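Local coordinates for sensor protein (Pseudomonas syringae pv. tomato, PDB 2R8R) that is the N-terminal cytoplasmic sensor region of KdpD, a membrane sensor kinase that probably passes phosphate from ATP to a protein histidine in potassium-linked two-component signalling, at residues 6-17 with 153-164; 126-136 with 200-208. All blocks are in the same frame, centred on the assembly; numbering follows the deposited sequence.

Contact 1: residues 6-17 with 153-164. With SO4 (sulfate ion), chain C.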
loop_
_atom_site.group_PDB
_atom_site.type_symbol
_atom_site.label_atom_id
_atom_site.label_comp_id
_atom_site.label_asym_id
_atom_site.label_seq_id
_atom_site.Cartn_x
_atom_site.Cartn_y
_atom_site.Cartn_z
ATOM N N ARG A 6 -11.483 -10.084 -6.836
ATOM C CA ARG A 6 -11.938 -9.099 -5.850
ATOM C C ARG A 6 -10.791 -8.368 -5.187
ATOM O O ARG A 6 -9.869 -9.000 -4.651
ATOM C CB ARG A 6 -12.765 -9.801 -4.784
ATOM C CG ARG A 6 -14.077 -10.314 -5.352
ATOM C CD ARG A 6 -14.791 -11.198 -4.372
ATOM N NE ARG A 6 -16.121 -11.553 -4.884
ATOM C CZ ARG A 6 -17.000 -12.295 -4.206
ATOM N NH1 ARG A 6 -16.706 -12.742 -2.973
ATOM N NH2 ARG A 6 -18.188 -12.549 -4.750
ATOM N N LEU A 7 -10.890 -7.034 -5.206
ATOM C CA LEU A 7 -9.940 -6.143 -4.547
ATOM C C LEU A 7 -10.417 -5.741 -3.161
ATOM O O LEU A 7 -11.526 -5.221 -3.014
ATOM C CB LEU A 7 -9.777 -4.851 -5.367
ATOM C CG LEU A 7 -8.660 -3.856 -4.993
ATOM C CD1 LEU A 7 -7.207 -4.482 -4.972
ATOM C CD2 LEU A 7 -8.776 -2.635 -5.940
ATOM N N LYS A 8 -9.542 -5.935 -2.169
ATOM C CA LYS A 8 -9.677 -5.377 -0.830
ATOM C C LYS A 8 -8.544 -4.370 -0.560
ATOM O O LYS A 8 -7.363 -4.705 -0.649
ATOM C CB LYS A 8 -9.693 -6.493 0.218
ATOM C CG LYS A 8 -9.974 -6.010 1.633
ATOM C CD LYS A 8 -9.992 -7.147 2.634
ATOM C CE LYS A 8 -10.425 -6.616 4.044
ATOM N NZ LYS A 8 -10.381 -7.627 5.215
ATOM N N VAL A 9 -8.924 -3.130 -0.242
ATOM C CA VAL A 9 -7.985 -2.057 0.046
ATOM C C VAL A 9 -7.966 -1.819 1.538
ATOM O O VAL A 9 -9.015 -1.575 2.129
ATOM C CB VAL A 9 -8.398 -0.734 -0.648
ATOM C CG1 VAL A 9 -7.359 0.458 -0.375
ATOM C CG2 VAL A 9 -8.655 -0.978 -2.142
ATOM N N PHE A 10 -6.777 -1.911 2.135
ATOM C CA PHE A 10 -6.535 -1.457 3.515
ATOM C C PHE A 10 -6.094 -0.011 3.434
ATOM O O PHE A 10 -4.989 0.272 3.000
ATOM C CB PHE A 10 -5.494 -2.321 4.188
ATOM C CG PHE A 10 -5.919 -3.766 4.348
ATOM C CD1 PHE A 10 -6.435 -4.238 5.579
ATOM C CD2 PHE A 10 -5.825 -4.667 3.275
ATOM C CE1 PHE A 10 -6.823 -5.596 5.716
ATOM C CE2 PHE A 10 -6.217 -6.025 3.414
ATOM C CZ PHE A 10 -6.691 -6.488 4.632
ATOM N N LEU A 11 -7.005 0.889 3.806
ATOM C CA LEU A 11 -6.809 2.334 3.734
ATOM C C LEU A 11 -6.301 2.894 5.057
ATOM O O LEU A 11 -6.804 2.515 6.121
ATOM C CB LEU A 11 -8.120 3.033 3.392
ATOM C CG LEU A 11 -8.153 4.580 3.392
ATOM C CD1 LEU A 11 -7.284 5.158 2.230
ATOM C CD2 LEU A 11 -9.631 5.075 3.321
ATOM N N GLY A 12 -5.338 3.820 4.988
ATOM C CA GLY A 12 -4.773 4.447 6.170
ATOM C C GLY A 12 -4.531 5.933 5.939
ATOM O O GLY A 12 -4.479 6.369 4.793
ATOM N N ALA A 13 -4.362 6.695 7.039
ATOM C CA ALA A 13 -4.087 8.146 7.008
ATOM C C ALA A 13 -2.619 8.491 6.655
ATOM O O ALA A 13 -2.334 9.561 6.129
ATOM C CB ALA A 13 -4.434 8.769 8.365
ATOM N N ALA A 14 -1.700 7.569 6.950
ATOM C CA ALA A 14 -0.281 7.845 6.885
ATOM C C ALA A 14 0.492 6.558 7.028
ATOM O O ALA A 14 -0.060 5.538 7.464
ATOM C CB ALA A 14 0.169 8.863 8.049
ATOM N N PRO A 15 1.792 6.610 6.680
ATOM C CA PRO A 15 2.746 5.583 7.011
ATOM C C PRO A 15 2.794 5.343 8.536
ATOM O O PRO A 15 2.798 6.302 9.320
ATOM C CB PRO A 15 4.078 6.187 6.503
ATOM C CG PRO A 15 3.708 7.093 5.441
ATOM C CD PRO A 15 2.420 7.689 5.897
ATOM N N GLY A 16 2.815 4.074 8.923
ATOM C CA GLY A 16 2.972 3.688 10.304
ATOM C C GLY A 16 1.697 3.356 11.038
ATOM O O GLY A 16 1.759 3.051 12.205
ATOM N N VAL A 17 0.545 3.402 10.370
ATOM C CA VAL A 17 -0.734 3.127 11.035
ATOM C C VAL A 17 -1.070 1.640 11.145
ATOM O O VAL A 17 -1.962 1.267 11.898
ATOM C CB VAL A 17 -1.913 3.939 10.407
ATOM C CG1 VAL A 17 -1.654 5.440 10.595
ATOM C CG2 VAL A 17 -2.180 3.533 8.905
ATOM N N LEU A 153 -10.161 3.080 -6.221
ATOM C CA LEU A 153 -10.554 2.764 -4.846
ATOM C C LEU A 153 -12.074 2.603 -4.668
ATOM O O LEU A 153 -12.513 1.727 -3.929
ATOM C CB LEU A 153 -9.970 3.810 -3.890
ATOM C CG LEU A 153 -10.256 3.610 -2.412
ATOM C CD1 LEU A 153 -9.161 4.193 -1.604
ATOM C CD2 LEU A 153 -11.585 4.288 -2.068
ATOM N N GLN A 154 -12.858 3.454 -5.341
ATOM C CA GLN A 154 -14.338 3.422 -5.270
ATOM C C GLN A 154 -14.931 2.108 -5.775
ATOM O O GLN A 154 -15.927 1.623 -5.262
ATOM C CB GLN A 154 -14.958 4.582 -6.062
ATOM C CG GLN A 154 -14.704 5.931 -5.388
ATOM C CD GLN A 154 -14.963 7.153 -6.283
ATOM O OE1 GLN A 154 -15.397 7.026 -7.436
ATOM N NE2 GLN A 154 -14.707 8.356 -5.732
ATOM N N GLU A 155 -14.304 1.542 -6.789
ATOM C CA GLU A 155 -14.775 0.305 -7.353
ATOM C C GLU A 155 -14.164 -0.927 -6.705
ATOM O O GLU A 155 -14.417 -2.033 -7.168
ATOM C CB GLU A 155 -14.538 0.331 -8.860
ATOM C CG GLU A 155 -15.316 1.483 -9.493
ATOM C CD GLU A 155 -15.233 1.500 -10.977
ATOM O OE1 GLU A 155 -14.579 0.603 -11.555
ATOM O OE2 GLU A 155 -15.838 2.414 -11.574
ATOM N N ALA A 156 -13.404 -0.742 -5.619
ATOM C CA ALA A 156 -12.871 -1.864 -4.839
ATOM C C ALA A 156 -14.035 -2.654 -4.249
ATOM O O ALA A 156 -15.013 -2.072 -3.810
ATOM C CB ALA A 156 -11.955 -1.370 -3.738
ATOM N N PHE A 157 -13.951 -3.973 -4.280
ATOM C CA PHE A 157 -14.963 -4.806 -3.680
ATOM C C PHE A 157 -15.135 -4.505 -2.178
ATOM O O PHE A 157 -16.243 -4.415 -1.671
ATOM C CB PHE A 157 -14.582 -6.262 -3.855
ATOM C CG PHE A 157 -15.696 -7.204 -3.594
ATOM C CD1 PHE A 157 -16.726 -7.343 -4.508
ATOM C CD2 PHE A 157 -15.702 -8.001 -2.469
ATOM C CE1 PHE A 157 -17.759 -8.246 -4.285
ATOM C CE2 PHE A 157 -16.740 -8.897 -2.245
ATOM C CZ PHE A 157 -17.772 -9.003 -3.152
ATOM N N ASP A 158 -14.016 -4.386 -1.479
ATOM C CA ASP A 158 -13.991 -4.219 -0.039
ATOM C C ASP A 158 -12.980 -3.111 0.300
ATOM O O ASP A 158 -11.932 -3.001 -0.318
ATOM C CB ASP A 158 -13.505 -5.533 0.632
ATOM C CG ASP A 158 -14.624 -6.520 0.997
ATOM O OD1 ASP A 158 -15.785 -6.111 1.349
ATOM O OD2 ASP A 158 -14.284 -7.748 1.006
ATOM N N LEU A 159 -13.317 -2.305 1.296
ATOM C CA LEU A 159 -12.408 -1.317 1.810
ATOM C C LEU A 159 -12.407 -1.396 3.324
ATOM O O LEU A 159 -13.481 -1.402 3.950
ATOM C CB LEU A 159 -12.816 0.093 1.334
ATOM C CG LEU A 159 -11.849 1.223 1.738
ATOM C CD1 LEU A 159 -11.192 1.835 0.510
ATOM C CD2 LEU A 159 -12.577 2.286 2.511
ATOM N N VAL A 160 -11.228 -1.472 3.926
ATOM C CA VAL A 160 -11.125 -1.406 5.382
ATOM C C VAL A 160 -10.233 -0.256 5.816
ATOM O O VAL A 160 -9.114 -0.099 5.305
ATOM C CB VAL A 160 -10.714 -2.794 6.020
ATOM C CG1 VAL A 160 -9.446 -3.298 5.478
ATOM C CG2 VAL A 160 -10.644 -2.709 7.520
ATOM N N LEU A 161 -10.749 0.577 6.728
ATOM C CA LEU A 161 -9.952 1.635 7.390
ATOM C C LEU A 161 -9.112 1.106 8.539
ATOM O O LEU A 161 -9.632 0.483 9.463
ATOM C CB LEU A 161 -10.876 2.765 7.900
ATOM C CG LEU A 161 -10.228 4.017 8.510
ATOM C CD1 LEU A 161 -9.314 4.695 7.492
ATOM C CD2 LEU A 161 -11.352 4.978 9.076
ATOM N N ILE A 162 -7.796 1.316 8.439
ATOM C CA ILE A 162 -6.843 0.980 9.485
ATOM C C ILE A 162 -6.520 2.329 10.137
ATOM O O ILE A 162 -5.960 3.227 9.514
ATOM C CB ILE A 162 -5.583 0.270 8.941
ATOM C CG1 ILE A 162 -5.995 -0.959 8.110
ATOM C CG2 ILE A 162 -4.559 -0.045 10.063
ATOM C CD1 ILE A 162 -6.673 -2.021 8.876
ATOM N N ASP A 163 -6.942 2.463 11.389
ATOM C CA ASP A 163 -6.939 3.733 12.087
ATOM C C ASP A 163 -5.901 3.684 13.224
ATOM O O ASP A 163 -5.626 2.632 13.786
ATOM C CB ASP A 163 -8.353 4.002 12.607
ATOM C CG ASP A 163 -8.493 5.312 13.329
ATOM O OD1 ASP A 163 -8.003 6.356 12.843
ATOM O OD2 ASP A 163 -9.175 5.307 14.364
ATOM N N LEU A 164 -5.323 4.827 13.531
ATOM C CA LEU A 164 -4.389 4.973 14.626
ATOM C C LEU A 164 -4.408 6.434 15.056
ATOM O O LEU A 164 -4.323 7.307 14.210
ATOM C CB LEU A 164 -2.987 4.531 14.177
ATOM C CG LEU A 164 -1.976 4.315 15.310
ATOM C CD1 LEU A 164 -2.240 2.966 16.046
ATOM C CD2 LEU A 164 -0.556 4.450 14.836
HETATM S S SO4 C . 1.879 0.935 7.555
HETATM O O1 SO4 C . 2.752 1.874 6.905
HETATM O O2 SO4 C . 2.306 0.532 8.856
HETATM O O3 SO4 C . 0.609 1.666 7.525
HETATM O O4 SO4 C . 1.941 -0.334 6.815
HETATM O O HOH W 1 -12.825 -5.619 -6.771
HETATM O O HOH W 2 -5.348 5.778 9.515
#
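Strand 7-12 runs into a loop that fits the Walker A pattern of P-loop NTPases, and it pairs in parallel with the edge strand 158-161. Five backbone hydrogen bonds join the two. They run from Asp158 N to Leu7 O (3.0 Å) up to Ile162 N to Leu11 O (2.8 Å, almost straight at 178°). On one face of the sheet Leu159 spans two neighbours: CD1 meets Val9 CB at 4.0 Å and CD2 meets Leu11 CD2 at 4.1 Å. On the Phe10 face, the ring has Ile162 CD1 at its edge, in its plane, 4.0 Å from Phe10 CD1. At the start of the strand Arg6 lies flat over Phe157. Its CD makes a CH-pi contact 3.8 Å from the ring centroid, and the guanidinium and ring planes are 12° apart. Phe157 CG is anti to the backbone N (chi1 -165°), which carries the ring beneath the extended arginine chain. Past the strand, a water bridges Ala13 N and Ile162 O. Gly16 N donates to sulfate O1 (3.0 Å), and Gly18, Lys19 and Thr20 also bind this ion, consistent with a nucleotide phosphate site. Strand 119-125 pairs with the other edge of strand 7-12. Helix 19-32 covers Phe10 and Ile162, while helix 194-209 packs on Leu161.

Contact 2: residues 126-136 with 200-208; sequences VQHLESLNDQV and LREMAMQTA
Val126 points its two methyl branches at helix 194-209 just where strand 119-125 gives way to a short 3-10 turn. CG2 comes 3.5 Å from Thr207 OG1. CG1 lies between the backbone N and the carbonyl carbon (chi1 72°), which turns it toward the preceding helical turn, 3.6 Å from Leu200 O. The valine therefore spans two turns of the helix, and its CB rests 4.2 Å from Ala204 CB.

Met203, present as selenomethionine, crosses Val126 at about a right angle. SE is 4.0 Å from Val136 CG2 and also touches the amide carbon of Gln135, which reaches in from the opposite direction. The bend at chi3 (-117°) brings the terminal CE of Met203 near Gln135 NE2. Val136 meets Leu200 at about a right angle, with CG2 and CD2 4.1 Å apart. Farther along the helix, Leu129 and Thr207 reach toward each other tip to tip, CD1 to CG2 at 3.7 Å. Leu132 slants across the same threonine, its CD1 near OG1.

No direct hydrogen bond joins the two segments. Thr207 OG1 donates within its own helix to Met203 O (2.8 Å), from above the carbonyl plane. Thr207 N reaches the same oxygen from the opposite face. The hydroxyl is thus satisfied locally, although Val126 CG2, Leu132 CD1 and Leu129 CD1 lie against it. A water joins Gln135 NE2 to Gln206 OE1 at the exposed margin, accepting from the first and donating to the second. Van der Waals contacts of methyl groups and selenium thus join the C-terminal end of strand 119-125, with the start of helix 133-140, to helix 194-209.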
loop_
_atom_site.group_PDB
_atom_site.type_symbol
_atom_site.label_atom_id
_atom_site.label_comp_id
_atom_site.label_asym_id
_atom_site.label_seq_id
_atom_site.Cartn_x
_atom_site.Cartn_y
_atom_site.Cartn_z
ATOM N N VAL A 126 -4.215 7.732 2.329
ATOM C CA VAL A 126 -5.277 8.565 1.770
ATOM C C VAL A 126 -4.770 9.713 0.892
ATOM O O VAL A 126 -5.487 10.141 -0.006
ATOM C CB VAL A 126 -6.193 9.113 2.873
ATOM C CG1 VAL A 126 -5.498 10.192 3.683
ATOM C CG2 VAL A 126 -7.453 9.608 2.255
ATOM N N GLN A 127 -3.541 10.178 1.149
ATOM C CA GLN A 127 -2.925 11.319 0.433
ATOM C C GLN A 127 -2.788 11.145 -1.081
ATOM O O GLN A 127 -2.691 12.138 -1.830
ATOM C CB GLN A 127 -1.521 11.602 0.988
ATOM C CG GLN A 127 -0.571 10.435 0.823
ATOM C CD GLN A 127 0.755 10.616 1.519
ATOM O OE1 GLN A 127 1.646 11.222 0.926
ATOM N NE2 GLN A 127 0.918 10.063 2.773
ATOM N N HIS A 128 -2.755 9.884 -1.520
ATOM C CA HIS A 128 -2.546 9.540 -2.917
ATOM C C HIS A 128 -3.758 9.715 -3.785
ATOM O O HIS A 128 -3.633 9.824 -4.990
ATOM C CB HIS A 128 -2.004 8.117 -3.037
ATOM C CG HIS A 128 -0.694 7.931 -2.347
ATOM N ND1 HIS A 128 0.497 8.406 -2.863
ATOM C CD2 HIS A 128 -0.396 7.367 -1.155
ATOM C CE1 HIS A 128 1.476 8.114 -2.030
ATOM N NE2 HIS A 128 0.960 7.483 -0.985
ATOM N N LEU A 129 -4.934 9.789 -3.196
ATOM C CA LEU A 129 -6.133 10.005 -3.990
ATOM C C LEU A 129 -6.080 11.328 -4.769
ATOM O O LEU A 129 -5.842 12.379 -4.172
ATOM C CB LEU A 129 -7.369 9.970 -3.099
ATOM C CG LEU A 129 -7.675 8.568 -2.565
ATOM C CD1 LEU A 129 -8.847 8.631 -1.597
ATOM C CD2 LEU A 129 -7.959 7.600 -3.739
ATOM N N GLU A 130 -6.345 11.258 -6.082
ATOM C CA GLU A 130 -6.325 12.437 -6.966
ATOM C C GLU A 130 -7.115 13.647 -6.453
ATOM O O GLU A 130 -6.587 14.756 -6.379
ATOM C CB GLU A 130 -6.839 12.068 -8.365
ATOM C CG GLU A 130 -5.748 11.837 -9.383
ATOM C CD GLU A 130 -6.273 11.249 -10.692
ATOM O OE1 GLU A 130 -7.492 11.329 -10.984
ATOM O OE2 GLU A 130 -5.448 10.685 -11.428
ATOM N N SER A 131 -8.380 13.407 -6.092
ATOM C CA SER A 131 -9.279 14.440 -5.559
ATOM C C SER A 131 -8.731 15.213 -4.355
ATOM O O SER A 131 -9.155 16.339 -4.104
ATOM C CB SER A 131 -10.594 13.798 -5.145
ATOM O OG SER A 131 -10.364 12.835 -4.124
ATOM N N LEU A 132 -7.797 14.598 -3.622
ATOM C CA LEU A 132 -7.227 15.133 -2.375
ATOM C C LEU A 132 -5.796 15.714 -2.535
ATOM O O LEU A 132 -5.217 16.163 -1.542
ATOM C CB LEU A 132 -7.207 13.998 -1.311
ATOM C CG LEU A 132 -8.565 13.439 -0.829
ATOM C CD1 LEU A 132 -8.426 12.332 0.242
ATOM C CD2 LEU A 132 -9.475 14.586 -0.303
ATOM N N ASN A 133 -5.225 15.702 -3.749
ATOM C CA ASN A 133 -3.794 16.082 -3.954
ATOM C C ASN A 133 -3.477 17.502 -3.449
ATOM O O ASN A 133 -2.516 17.698 -2.695
ATOM C CB ASN A 133 -3.389 15.964 -5.447
ATOM C CG ASN A 133 -1.854 15.979 -5.672
ATOM O OD1 ASN A 133 -1.258 17.013 -6.058
ATOM N ND2 ASN A 133 -1.217 14.827 -5.463
ATOM N N ASP A 134 -4.308 18.458 -3.886
ATOM C CA ASP A 134 -4.227 19.874 -3.517
ATOM C C ASP A 134 -4.552 20.142 -2.044
ATOM O O ASP A 134 -3.886 20.934 -1.404
ATOM C CB ASP A 134 -5.145 20.708 -4.414
ATOM C CG ASP A 134 -4.714 20.680 -5.890
ATOM O OD1 ASP A 134 -3.659 20.064 -6.190
ATOM O OD2 ASP A 134 -5.419 21.272 -6.755
ATOM N N GLN A 135 -5.572 19.495 -1.500
ATOM C CA GLN A 135 -5.835 19.583 -0.061
ATOM C C GLN A 135 -4.614 19.107 0.731
ATOM O O GLN A 135 -4.154 19.810 1.623
ATOM C CB GLN A 135 -7.093 18.797 0.309
ATOM C CG GLN A 135 -7.640 19.102 1.705
ATOM C CD GLN A 135 -8.903 18.297 2.018
ATOM O OE1 GLN A 135 -9.411 17.574 1.161
ATOM N NE2 GLN A 135 -9.410 18.423 3.244
ATOM N N VAL A 136 -4.067 17.942 0.386
ATOM C CA VAL A 136 -2.867 17.437 1.067
ATOM C C VAL A 136 -1.654 18.380 0.948
ATOM O O VAL A 136 -0.972 18.637 1.946
ATOM C CB VAL A 136 -2.484 16.000 0.608
ATOM C CG1 VAL A 136 -1.156 15.518 1.283
ATOM C CG2 VAL A 136 -3.610 15.031 0.906
ATOM N N LEU A 200 -5.276 14.364 8.019
ATOM C CA LEU A 200 -5.239 13.176 7.152
ATOM C C LEU A 200 -6.110 12.020 7.675
ATOM O O LEU A 200 -6.732 11.309 6.895
ATOM C CB LEU A 200 -3.803 12.702 6.974
ATOM C CG LEU A 200 -2.935 13.632 6.132
ATOM C CD1 LEU A 200 -1.442 13.409 6.477
ATOM C CD2 LEU A 200 -3.218 13.423 4.646
ATOM N N ARG A 201 -6.157 11.860 8.997
ATOM C CA ARG A 201 -7.019 10.877 9.627
ATOM C C ARG A 201 -8.492 11.148 9.328
ATOM O O ARG A 201 -9.241 10.240 9.060
ATOM C CB ARG A 201 -6.789 10.861 11.131
ATOM C CG ARG A 201 -7.725 9.916 11.898
ATOM C CD ARG A 201 -7.480 10.001 13.353
ATOM N NE ARG A 201 -8.033 8.860 14.078
ATOM C CZ ARG A 201 -8.073 8.765 15.405
ATOM N NH1 ARG A 201 -7.589 9.729 16.193
ATOM N NH2 ARG A 201 -8.556 7.677 15.953
ATOM N N GLU A 202 -8.896 12.414 9.385
ATOM C CA GLU A 202 -10.237 12.821 9.005
ATOM C C GLU A 202 -10.505 12.556 7.529
ATOM O O GLU A 202 -11.580 12.116 7.172
ATOM C CB GLU A 202 -10.428 14.291 9.351
ATOM C CG GLU A 202 -11.714 14.926 8.824
ATOM C CD GLU A 202 -11.847 16.382 9.255
ATOM O OE1 GLU A 202 -12.625 16.666 10.183
ATOM O OE2 GLU A 202 -11.135 17.243 8.699
HETATM N N MSE A 203 -9.527 12.809 6.673
HETATM C CA MSE A 203 -9.649 12.477 5.251
HETATM C C MSE A 203 -9.863 10.986 5.014
HETATM O O MSE A 203 -10.722 10.595 4.240
HETATM C CB MSE A 203 -8.401 12.934 4.467
HETATM C CG MSE A 203 -8.408 14.426 4.166
HETATM SE SE MSE A 203 -6.873 15.042 3.156
HETATM C CE MSE A 203 -6.077 16.268 4.428
ATOM N N ALA A 204 -9.061 10.161 5.671
ATOM C CA ALA A 204 -9.196 8.705 5.551
ATOM C C ALA A 204 -10.605 8.282 5.998
ATOM O O ALA A 204 -11.259 7.470 5.352
ATOM C CB ALA A 204 -8.094 7.988 6.392
HETATM N N MSE A 205 -11.070 8.837 7.111
HETATM C CA MSE A 205 -12.403 8.487 7.613
HETATM C C MSE A 205 -13.506 8.958 6.684
HETATM O O MSE A 205 -14.439 8.222 6.416
HETATM C CB MSE A 205 -12.626 9.037 9.016
HETATM C CG MSE A 205 -12.030 8.132 10.064
HETATM SE SE MSE A 205 -12.249 8.873 11.803
HETATM C CE MSE A 205 -11.415 7.489 12.962
ATOM N N GLN A 206 -13.402 10.194 6.205
ATOM C CA GLN A 206 -14.366 10.723 5.253
ATOM C C GLN A 206 -14.343 9.899 3.964
ATOM O O GLN A 206 -15.384 9.577 3.415
ATOM C CB GLN A 206 -14.057 12.175 4.954
ATOM C CG GLN A 206 -14.404 13.162 6.077
ATOM C CD GLN A 206 -13.872 14.578 5.778
ATOM O OE1 GLN A 206 -12.980 14.762 4.924
ATOM N NE2 GLN A 206 -14.397 15.578 6.499
ATOM N N THR A 207 -13.149 9.556 3.482
ATOM C CA THR A 207 -13.007 8.627 2.356
ATOM C C THR A 207 -13.702 7.282 2.606
ATOM O O THR A 207 -14.462 6.834 1.755
ATOM C CB THR A 207 -11.534 8.368 1.989
ATOM O OG1 THR A 207 -10.893 9.610 1.660
ATOM C CG2 THR A 207 -11.412 7.373 0.756
ATOM N N ALA A 208 -13.456 6.666 3.768
ATOM C CA ALA A 208 -14.049 5.363 4.100
ATOM C C ALA A 208 -15.568 5.415 4.233
ATOM O O ALA A 208 -16.249 4.426 3.901
ATOM C CB ALA A 208 -13.427 4.753 5.369
HETATM O O HOH W 3 -11.111 16.368 5.033
#

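Overall arrangement
Contact 1 and contact 2 have centres about 12 Å apart, and contact 2 lies against the face of the parallel sheet that carries Leu161. Asp163 OD1 forms a 2.8 Å salt bridge with Arg201 NE, tying Asp163 to helix 194-209. Leu161 CD2 packs on Met205 CG at 3.4 Å. Gly12 O and Val126 N, 2.8 Å apart, probably form a hydrogen bond where the central strands end. Along the chain the segments of the two contacts alternate. Residues 6-17 carry part of the sulfate site. Leu200 of contact 2 touches the probable P-loop, which places helix 194-209 beside that loop.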